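PDB 6O59: germination protein, which is the A subunit of the GerK3 spore germinant receptor, here its N-terminal domain, and probably takes part in sensing germinants. Local coordinates for residues Ile17-Ile29 with Arg161-Ser173. Residues are numbered along the deposited sequence; the frame is centred on the assembly and turned at random.
Sequences IKEKTGNSSDIVI and RRIIKTPDLWLES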
# COMPACT_ATOMS: atom_id res chain seq x y z
N ILE A 17 -3.59 -7.90 -9.39
CA ILE A 17 -3.43 -6.75 -8.49
C ILE A 17 -2.06 -6.87 -7.79
O ILE A 17 -1.24 -5.97 -7.88
CB ILE A 17 -4.59 -6.61 -7.47
CG1 ILE A 17 -5.91 -6.23 -8.17
CG2 ILE A 17 -4.23 -5.61 -6.34
CD1 ILE A 17 -7.14 -6.53 -7.34
N LYS A 18 -1.82 -8.03 -7.16
CA LYS A 18 -0.57 -8.36 -6.47
C LYS A 18 0.64 -8.10 -7.40
O LYS A 18 1.64 -7.52 -6.97
CB LYS A 18 -0.60 -9.83 -5.99
CG LYS A 18 -1.66 -10.13 -4.94
CD LYS A 18 -1.46 -11.50 -4.31
CE LYS A 18 -2.75 -12.14 -3.85
NZ LYS A 18 -3.46 -12.84 -4.96
N GLU A 19 0.50 -8.50 -8.67
CA GLU A 19 1.48 -8.36 -9.73
C GLU A 19 1.76 -6.87 -10.01
O GLU A 19 2.92 -6.43 -9.98
CB GLU A 19 0.90 -9.03 -10.98
CG GLU A 19 1.87 -9.61 -11.97
CD GLU A 19 1.17 -10.11 -13.22
OE1 GLU A 19 0.55 -11.20 -13.17
OE2 GLU A 19 1.22 -9.39 -14.25
N LYS A 20 0.69 -6.09 -10.24
CA LYS A 20 0.71 -4.69 -10.63
C LYS A 20 1.13 -3.75 -9.52
O LYS A 20 1.79 -2.74 -9.80
CB LYS A 20 -0.65 -4.29 -11.21
CG LYS A 20 -0.83 -4.88 -12.62
CD LYS A 20 -2.27 -4.88 -13.12
CE LYS A 20 -2.37 -5.45 -14.51
NZ LYS A 20 -1.74 -4.57 -15.54
N THR A 21 0.79 -4.08 -8.27
CA THR A 21 1.11 -3.28 -7.08
C THR A 21 2.40 -3.79 -6.36
O THR A 21 2.71 -3.34 -5.27
CB THR A 21 -0.08 -3.28 -6.13
OG1 THR A 21 -0.31 -4.62 -5.69
CG2 THR A 21 -1.34 -2.64 -6.74
N GLY A 22 3.13 -4.70 -7.00
CA GLY A 22 4.39 -5.26 -6.53
C GLY A 22 4.37 -6.05 -5.25
O GLY A 22 5.41 -6.18 -4.59
N ASN A 23 3.19 -6.64 -4.92
CA ASN A 23 2.91 -7.43 -3.71
C ASN A 23 3.24 -6.57 -2.48
O ASN A 23 3.94 -7.01 -1.56
CB ASN A 23 3.66 -8.77 -3.73
CG ASN A 23 2.76 -9.98 -3.70
OD1 ASN A 23 2.17 -10.33 -2.66
ND2 ASN A 23 2.63 -10.64 -4.85
N SER A 24 2.79 -5.28 -2.53
CA SER A 24 3.03 -4.26 -1.51
C SER A 24 2.39 -4.67 -0.20
O SER A 24 1.26 -5.18 -0.20
CB SER A 24 2.52 -2.89 -1.97
OG SER A 24 3.49 -2.25 -2.78
N SER A 25 3.13 -4.50 0.90
CA SER A 25 2.74 -4.96 2.23
C SER A 25 1.50 -4.28 2.81
O SER A 25 0.89 -4.88 3.70
CB SER A 25 3.91 -4.83 3.20
OG SER A 25 4.46 -3.52 3.25
N ASP A 26 1.09 -3.09 2.31
CA ASP A 26 -0.06 -2.37 2.87
C ASP A 26 -1.34 -2.58 2.08
O ASP A 26 -2.38 -2.01 2.43
CB ASP A 26 0.25 -0.88 2.99
CG ASP A 26 0.55 -0.12 1.71
OD1 ASP A 26 0.86 -0.76 0.69
OD2 ASP A 26 0.49 1.13 1.74
N ILE A 27 -1.29 -3.40 1.03
CA ILE A 27 -2.48 -3.69 0.25
C ILE A 27 -3.16 -4.92 0.87
O ILE A 27 -2.58 -6.01 0.89
CB ILE A 27 -2.15 -3.81 -1.24
CG1 ILE A 27 -1.81 -2.41 -1.79
CG2 ILE A 27 -3.33 -4.44 -2.01
CD1 ILE A 27 -0.98 -2.38 -2.87
N VAL A 28 -4.36 -4.70 1.43
CA VAL A 28 -5.15 -5.72 2.14
C VAL A 28 -6.21 -6.35 1.22
O VAL A 28 -6.97 -5.64 0.56
CB VAL A 28 -5.81 -5.15 3.42
CG1 VAL A 28 -6.55 -6.23 4.19
CG2 VAL A 28 -4.80 -4.48 4.32
N ILE A 29 -6.26 -7.69 1.23
CA ILE A 29 -7.22 -8.54 0.53
C ILE A 29 -8.00 -9.32 1.60
O ILE A 29 -7.42 -10.15 2.30
CB ILE A 29 -6.56 -9.47 -0.53
CG1 ILE A 29 -5.89 -8.63 -1.64
CG2 ILE A 29 -7.61 -10.46 -1.11
CD1 ILE A 29 -4.99 -9.37 -2.62
N ARG A 161 1.65 7.35 0.90
CA ARG A 161 0.56 6.86 0.04
C ARG A 161 -0.50 7.92 -0.30
O ARG A 161 -1.25 7.76 -1.26
CB ARG A 161 -0.16 5.68 0.73
CG ARG A 161 0.60 4.36 0.65
CD ARG A 161 0.72 3.88 -0.78
NE ARG A 161 0.92 2.44 -0.83
CZ ARG A 161 1.42 1.80 -1.88
NH1 ARG A 161 1.78 2.47 -2.96
NH2 ARG A 161 1.59 0.48 -1.84
N ARG A 162 -0.62 8.94 0.55
CA ARG A 162 -1.58 10.02 0.40
C ARG A 162 -1.08 11.05 -0.60
O ARG A 162 -1.89 11.70 -1.26
CB ARG A 162 -1.86 10.68 1.75
CG ARG A 162 -2.89 9.93 2.54
CD ARG A 162 -3.40 10.74 3.73
NE ARG A 162 -4.34 9.99 4.57
CZ ARG A 162 -4.02 9.40 5.73
NH1 ARG A 162 -2.76 9.42 6.16
NH2 ARG A 162 -4.95 8.79 6.45
N ILE A 163 0.27 11.17 -0.72
CA ILE A 163 1.00 12.08 -1.62
C ILE A 163 1.33 11.39 -2.96
O ILE A 163 1.04 11.95 -4.02
CB ILE A 163 2.29 12.63 -0.93
CG1 ILE A 163 1.98 13.19 0.47
CG2 ILE A 163 2.98 13.67 -1.82
CD1 ILE A 163 3.08 13.90 1.12
N ILE A 164 1.97 10.20 -2.92
CA ILE A 164 2.32 9.45 -4.14
C ILE A 164 1.21 8.45 -4.39
O ILE A 164 1.12 7.45 -3.69
CB ILE A 164 3.73 8.77 -4.01
CG1 ILE A 164 4.84 9.78 -3.67
CG2 ILE A 164 4.11 7.96 -5.26
CD1 ILE A 164 5.22 10.76 -4.75
N LYS A 165 0.35 8.73 -5.38
CA LYS A 165 -0.79 7.85 -5.68
C LYS A 165 -0.55 6.96 -6.96
O LYS A 165 -1.40 6.85 -7.86
CB LYS A 165 -2.09 8.67 -5.80
CG LYS A 165 -2.44 9.52 -4.58
CD LYS A 165 -3.80 10.19 -4.79
CE LYS A 165 -4.15 11.24 -3.75
NZ LYS A 165 -3.43 12.53 -3.98
N THR A 166 0.58 6.28 -7.01
CA THR A 166 0.86 5.37 -8.13
C THR A 166 0.89 3.89 -7.66
O THR A 166 1.47 3.60 -6.59
CB THR A 166 2.16 5.74 -8.88
OG1 THR A 166 2.37 4.79 -9.93
CG2 THR A 166 3.39 5.75 -8.00
N PRO A 167 0.37 2.93 -8.46
CA PRO A 167 0.52 1.52 -8.07
C PRO A 167 1.98 1.06 -8.24
O PRO A 167 2.33 -0.02 -7.80
CB PRO A 167 -0.43 0.78 -9.01
CG PRO A 167 -0.59 1.66 -10.18
CD PRO A 167 -0.34 3.06 -9.76
N ASP A 168 2.82 1.89 -8.88
CA ASP A 168 4.24 1.60 -9.12
C ASP A 168 5.07 1.84 -7.85
O ASP A 168 6.23 1.41 -7.79
CB ASP A 168 4.79 2.40 -10.31
CG ASP A 168 4.38 1.87 -11.67
OD1 ASP A 168 3.87 0.72 -11.73
OD2 ASP A 168 4.59 2.59 -12.68
N LEU A 169 4.47 2.46 -6.81
CA LEU A 169 5.12 2.63 -5.51
C LEU A 169 5.05 1.28 -4.80
O LEU A 169 3.97 0.82 -4.41
CB LEU A 169 4.51 3.76 -4.67
CG LEU A 169 5.11 3.97 -3.27
CD1 LEU A 169 6.63 4.14 -3.31
CD2 LEU A 169 4.48 5.17 -2.60
N TRP A 170 6.20 0.60 -4.75
CA TRP A 170 6.29 -0.73 -4.18
C TRP A 170 6.94 -0.68 -2.79
O TRP A 170 7.96 -0.02 -2.59
CB TRP A 170 7.04 -1.65 -5.14
CG TRP A 170 6.28 -1.98 -6.40
CD1 TRP A 170 5.06 -1.50 -6.78
CD2 TRP A 170 6.71 -2.86 -7.45
NE1 TRP A 170 4.71 -2.01 -8.00
CE2 TRP A 170 5.70 -2.85 -8.44
CE3 TRP A 170 7.84 -3.67 -7.65
CZ2 TRP A 170 5.77 -3.63 -9.59
CZ3 TRP A 170 7.92 -4.43 -8.81
CH2 TRP A 170 6.90 -4.40 -9.77
N LEU A 171 6.25 -1.32 -1.79
CA LEU A 171 6.61 -1.40 -0.36
C LEU A 171 7.01 -2.83 0.01
O LEU A 171 6.25 -3.76 -0.25
CB LEU A 171 5.43 -0.94 0.52
CG LEU A 171 5.20 0.57 0.75
CD1 LEU A 171 4.86 1.32 -0.53
CD2 LEU A 171 4.04 0.78 1.69
N GLU A 172 8.22 -3.01 0.60
CA GLU A 172 8.86 -4.27 0.95
C GLU A 172 9.16 -4.26 2.43
O GLU A 172 9.95 -3.43 2.90
CB GLU A 172 10.15 -4.43 0.11
CG GLU A 172 10.67 -5.85 0.02
CD GLU A 172 12.05 -5.97 -0.60
OE1 GLU A 172 12.32 -5.27 -1.61
OE2 GLU A 172 12.85 -6.78 -0.09
N SER A 173 8.48 -5.12 3.18
CA SER A 173 8.66 -5.26 4.62
C SER A 173 9.73 -6.29 4.92
O SER A 173 9.81 -7.32 4.24
CB SER A 173 7.36 -5.63 5.30
OG SER A 173 6.51 -4.49 5.27
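Arg-161 and Asp-26 meet side-on, guanidinium and carboxylate 8° from coplanar. NE of Arg-161 donates to OD2 of Asp-26, and its NH2 to OD1 of Asp-26, both at 2.9 Å, each on the syn lone pair of its oxygen, a two-pronged salt bridge that fixes the rotation of both groups. The arginine chain is folded about its CB-CG bond (chi2 -65°) to reach it, and its NH1 turns back to the carbonyl O of Leu-169. Leu-171 holds CD1 above one guanidinium face, offset toward its rim, while its CD2 packs 3.6 Å from OD2 of Asp-26.

Ser-24 ties the loop to the strand. Its OG lies anti to its own carbonyl carbon (chi1 -83°), where it gives its proton to the O of Thr-21 and receives N-H of Leu-171 at 3.1 Å, nearly straight at 165°. A weak bond from Ser-25 N to Leu-171 O follows, and OG of Ser-25 pairs with OG of Ser-173, which also bonds Thr-185. Beyond Ser-24, the Trp-170 indole lies flat on Gly-22, whose CA sits 3.4 Å from the centroid of the five-membered ring in a CH-pi contact.

His-190 also stacks on Trp-170, and Ile-47 and Met-106 pack against Arg-161. Thus, beside the end of helix 153-163, the loop leading from helix 10-20 into edge strand 27-34 of one antiparallel sheet packs on edge strand 169-176 of the other, two sheets with the same strand order.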